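Local coordinates for cellulosome protein dockerin type I (Clostridium thermocellum, PDB 2WZ8), which probably binds carbohydrate through a family 35 carbohydrate-binding module, a calcium-containing beta-sandwich domain of a cellulosomal protein, at residues T7-D15 with N140-A148. Sequence-based numbering, arbitrary orientation.
Sequences TINVYEAED and NIDKIAIAA. With CA (calcium ion), chain B.
Tyr11 and Ile144 form an antiparallel hydrogen-bonded pair between strand 9-12 and strand 140-147, the first and last strands of this beta-sandwich module; the axes of the two strands run at 164° to each other. Strand 9-12 is an edge strand of its four-stranded sheet within the chain; strand 140-147 also pairs with strand 60-69. Tyr11 N reaches Ile144 O at 2.8 Å and the return bond, Ile144 N to Tyr11 O, is of similar length. Asn9 O accepts from Ile146 N, whereas Ile146 O receives Ile8 N at 2.7 Å and, more weakly, Asn9 N, so that Ile8 and Asn9 both face Ile146 in a classic beta bulge. Beyond it, one water accepts from both Thr7 N and Ala148 N.

On the face turned to strand 49-56 of the second sheet, the Tyr11 ring meets Ile146 CG1 with its CE2 edge (4.3 Å), while Tyr11 CB rests against Ile144 CG1. Phe51 touches both Tyr11 and Ile144, and Asn9 ND2 bonds to Tyr55 O. The other face carries Val10, whose CG2 touches Ala145 CB and whose CG1 meets Lys143 CD.

At the C-terminal end of strand 9-12, calcium ties Glu12 and Glu14, in the type I turn 12-15, to strand 140-147. Glu12 gives OE1 alone, Glu14 chelates through both carboxylate oxygens, and Ser33 O and Gln36 O complete the protein ligands. Asp142 binds twice: with CG anti to its own N (chi1 -176°), OD1 reaches the metal at 2.2 Å, alongside its carbonyl O at 2.5 Å. That same Asp142 O accepts Ala13 N at 3.0 Å, the donor lying 42° out of the carbonyl plane.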
loop_
_atom_site.group_PDB
_atom_site.type_symbol
_atom_site.label_atom_id
_atom_site.label_comp_id
_atom_site.label_asym_id
_atom_site.label_seq_id
_atom_site.Cartn_x
_atom_site.Cartn_y
_atom_site.Cartn_z
ATOM N N THR A 7 -6.787 -3.007 -16.247
ATOM C CA THR A 7 -7.204 -3.267 -14.825
ATOM C C THR A 7 -8.081 -4.486 -14.683
ATOM O O THR A 7 -9.136 -4.615 -15.322
ATOM C CB THR A 7 -7.961 -2.083 -14.218
ATOM O OG1 THR A 7 -7.018 -1.168 -13.655
ATOM C CG2 THR A 7 -8.930 -2.565 -13.109
ATOM N N ILE A 8 -7.646 -5.367 -13.798
ATOM C CA ILE A 8 -8.404 -6.580 -13.553
ATOM C C ILE A 8 -9.135 -6.545 -12.223
ATOM O O ILE A 8 -10.207 -7.138 -12.089
ATOM C CB ILE A 8 -7.588 -7.868 -13.824
ATOM C CG1 ILE A 8 -7.494 -8.775 -12.625
ATOM C CG2 ILE A 8 -6.235 -7.573 -14.485
ATOM C CD1 ILE A 8 -6.950 -10.066 -13.043
ATOM N N ASN A 9 -8.621 -5.750 -11.287
ATOM C CA ASN A 9 -9.334 -5.489 -9.999
ATOM C C ASN A 9 -8.772 -4.213 -9.274
ATOM O O ASN A 9 -7.594 -3.905 -9.357
ATOM C CB ASN A 9 -9.281 -6.756 -9.101
ATOM C CG ASN A 9 -10.348 -7.833 -9.473
ATOM O OD1 ASN A 9 -11.523 -7.515 -9.560
ATOM N ND2 ASN A 9 -9.931 -9.110 -9.650
ATOM N N VAL A 10 -9.641 -3.447 -8.626
ATOM C CA VAL A 10 -9.268 -2.340 -7.704
ATOM C C VAL A 10 -9.675 -2.676 -6.290
ATOM O O VAL A 10 -10.756 -3.203 -6.055
ATOM C CB VAL A 10 -9.925 -1.021 -8.109
ATOM C CG1 VAL A 10 -9.611 0.089 -7.136
ATOM C CG2 VAL A 10 -9.522 -0.674 -9.586
ATOM N N TYR A 11 -8.781 -2.373 -5.351
ATOM C CA TYR A 11 -8.987 -2.629 -3.927
ATOM C C TYR A 11 -8.649 -1.385 -3.109
ATOM O O TYR A 11 -7.518 -0.886 -3.110
ATOM C CB TYR A 11 -8.115 -3.793 -3.441
ATOM C CG TYR A 11 -8.280 -5.042 -4.283
ATOM C CD1 TYR A 11 -9.242 -5.981 -3.968
ATOM C CD2 TYR A 11 -7.524 -5.240 -5.428
ATOM C CE1 TYR A 11 -9.423 -7.129 -4.757
ATOM C CE2 TYR A 11 -7.712 -6.379 -6.230
ATOM C CZ TYR A 11 -8.641 -7.319 -5.869
ATOM O OH TYR A 11 -8.825 -8.436 -6.675
ATOM N N GLU A 12 -9.656 -0.917 -2.384
ATOM C CA GLU A 12 -9.454 0.211 -1.477
ATOM C C GLU A 12 -8.636 -0.237 -0.287
ATOM O O GLU A 12 -8.849 -1.327 0.254
ATOM C CB GLU A 12 -10.785 0.780 -1.008
ATOM C CG GLU A 12 -11.572 1.430 -2.117
ATOM C CD GLU A 12 -11.018 2.772 -2.646
ATOM O OE1 GLU A 12 -10.065 3.339 -2.051
ATOM O OE2 GLU A 12 -11.577 3.250 -3.691
ATOM N N ALA A 13 -7.724 0.612 0.171
ATOM C CA ALA A 13 -6.923 0.276 1.343
ATOM C C ALA A 13 -7.826 0.012 2.579
ATOM O O ALA A 13 -7.584 -0.860 3.405
ATOM C CB ALA A 13 -5.942 1.399 1.621
ATOM N N GLU A 14 -8.875 0.816 2.685
ATOM C CA GLU A 14 -9.826 0.782 3.802
ATOM C C GLU A 14 -10.890 -0.307 3.692
ATOM O O GLU A 14 -11.752 -0.429 4.549
ATOM C CB GLU A 14 -10.540 2.125 3.938
ATOM C CG GLU A 14 -11.436 2.501 2.730
ATOM C CD GLU A 14 -10.744 3.271 1.607
ATOM O OE1 GLU A 14 -9.484 3.209 1.487
ATOM O OE2 GLU A 14 -11.445 3.944 0.827
ATOM N N ASP A 15 -10.836 -1.079 2.615
ATOM C CA ASP A 15 -11.801 -2.179 2.421
ATOM C C ASP A 15 -11.892 -2.989 3.716
ATOM O O ASP A 15 -10.869 -3.362 4.285
ATOM C CB ASP A 15 -11.322 -3.076 1.279
ATOM C CG ASP A 15 -12.301 -4.164 0.874
ATOM O OD1 ASP A 15 -13.005 -4.716 1.705
ATOM O OD2 ASP A 15 -12.287 -4.508 -0.308
ATOM N N ASN A 140 0.997 6.979 3.116
ATOM C CA ASN A 140 -0.430 6.675 3.319
ATOM C C ASN A 140 -0.960 6.030 2.032
ATOM O O ASN A 140 -0.690 6.511 0.938
ATOM C CB ASN A 140 -1.211 7.938 3.656
ATOM C CG ASN A 140 -0.840 8.526 4.981
ATOM O OD1 ASN A 140 -0.158 7.886 5.783
ATOM N ND2 ASN A 140 -1.302 9.732 5.232
ATOM N N ILE A 141 -1.703 4.945 2.172
ATOM C CA ILE A 141 -2.188 4.175 1.026
ATOM C C ILE A 141 -3.681 4.371 0.867
ATOM O O ILE A 141 -4.448 4.177 1.803
ATOM C CB ILE A 141 -1.833 2.696 1.113
ATOM C CG1 ILE A 141 -0.327 2.508 1.379
ATOM C CG2 ILE A 141 -2.328 1.919 -0.129
ATOM C CD1 ILE A 141 0.555 2.855 0.295
ATOM N N ASP A 142 -4.067 4.810 -0.327
ATOM C CA ASP A 142 -5.480 5.063 -0.676
ATOM C C ASP A 142 -6.182 3.807 -1.226
ATOM O O ASP A 142 -7.267 3.389 -0.782
ATOM C CB ASP A 142 -5.534 6.228 -1.664
ATOM C CG ASP A 142 -6.934 6.651 -2.042
ATOM O OD1 ASP A 142 -7.919 6.151 -1.442
ATOM O OD2 ASP A 142 -7.032 7.566 -2.893
ATOM N N LYS A 143 -5.551 3.231 -2.229
ATOM C CA LYS A 143 -6.043 2.043 -2.939
ATOM C C LYS A 143 -4.915 1.461 -3.783
ATOM O O LYS A 143 -3.888 2.087 -3.973
ATOM C CB LYS A 143 -7.251 2.372 -3.835
ATOM C CG LYS A 143 -6.983 3.379 -4.889
ATOM C CD LYS A 143 -8.112 3.452 -5.911
ATOM C CE LYS A 143 -7.955 4.589 -6.885
ATOM N NZ LYS A 143 -8.984 4.605 -7.988
ATOM N N ILE A 144 -5.143 0.248 -4.260
ATOM C CA ILE A 144 -4.318 -0.393 -5.282
ATOM C C ILE A 144 -5.186 -0.902 -6.422
ATOM O O ILE A 144 -6.387 -1.128 -6.268
ATOM C CB ILE A 144 -3.445 -1.538 -4.690
ATOM C CG1 ILE A 144 -4.274 -2.752 -4.292
ATOM C CG2 ILE A 144 -2.534 -1.054 -3.521
ATOM C CD1 ILE A 144 -3.446 -3.929 -3.843
ATOM N N ALA A 145 -4.558 -1.043 -7.580
ATOM C CA ALA A 145 -5.165 -1.675 -8.726
ATOM C C ALA A 145 -4.224 -2.673 -9.320
ATOM O O ALA A 145 -3.017 -2.446 -9.328
ATOM C CB ALA A 145 -5.565 -0.623 -9.767
ATOM N N ILE A 146 -4.771 -3.773 -9.797
ATOM C CA ILE A 146 -3.957 -4.817 -10.408
ATOM C C ILE A 146 -4.279 -4.862 -11.882
ATOM O O ILE A 146 -5.445 -4.994 -12.268
ATOM C CB ILE A 146 -4.265 -6.200 -9.787
ATOM C CG1 ILE A 146 -3.994 -6.181 -8.283
ATOM C CG2 ILE A 146 -3.465 -7.333 -10.464
ATOM C CD1 ILE A 146 -2.532 -6.038 -7.905
ATOM N N ALA A 147 -3.246 -4.728 -12.695
ATOM C CA ALA A 147 -3.364 -4.793 -14.154
ATOM C C ALA A 147 -2.477 -5.906 -14.730
ATOM O O ALA A 147 -1.319 -6.079 -14.318
ATOM C CB ALA A 147 -2.969 -3.444 -14.676
ATOM N N ALA A 148 -3.058 -6.692 -15.646
ATOM C CA ALA A 148 -2.354 -7.827 -16.306
ATOM C C ALA A 148 -1.296 -7.367 -17.276
ATOM O O ALA A 148 -0.384 -8.156 -17.571
ATOM C CB ALA A 148 -3.351 -8.839 -17.038
HETATM CA CA CA B . -9.376 4.781 -0.414
HETATM O O HOH W 1 -5.358 -5.284 -16.840
#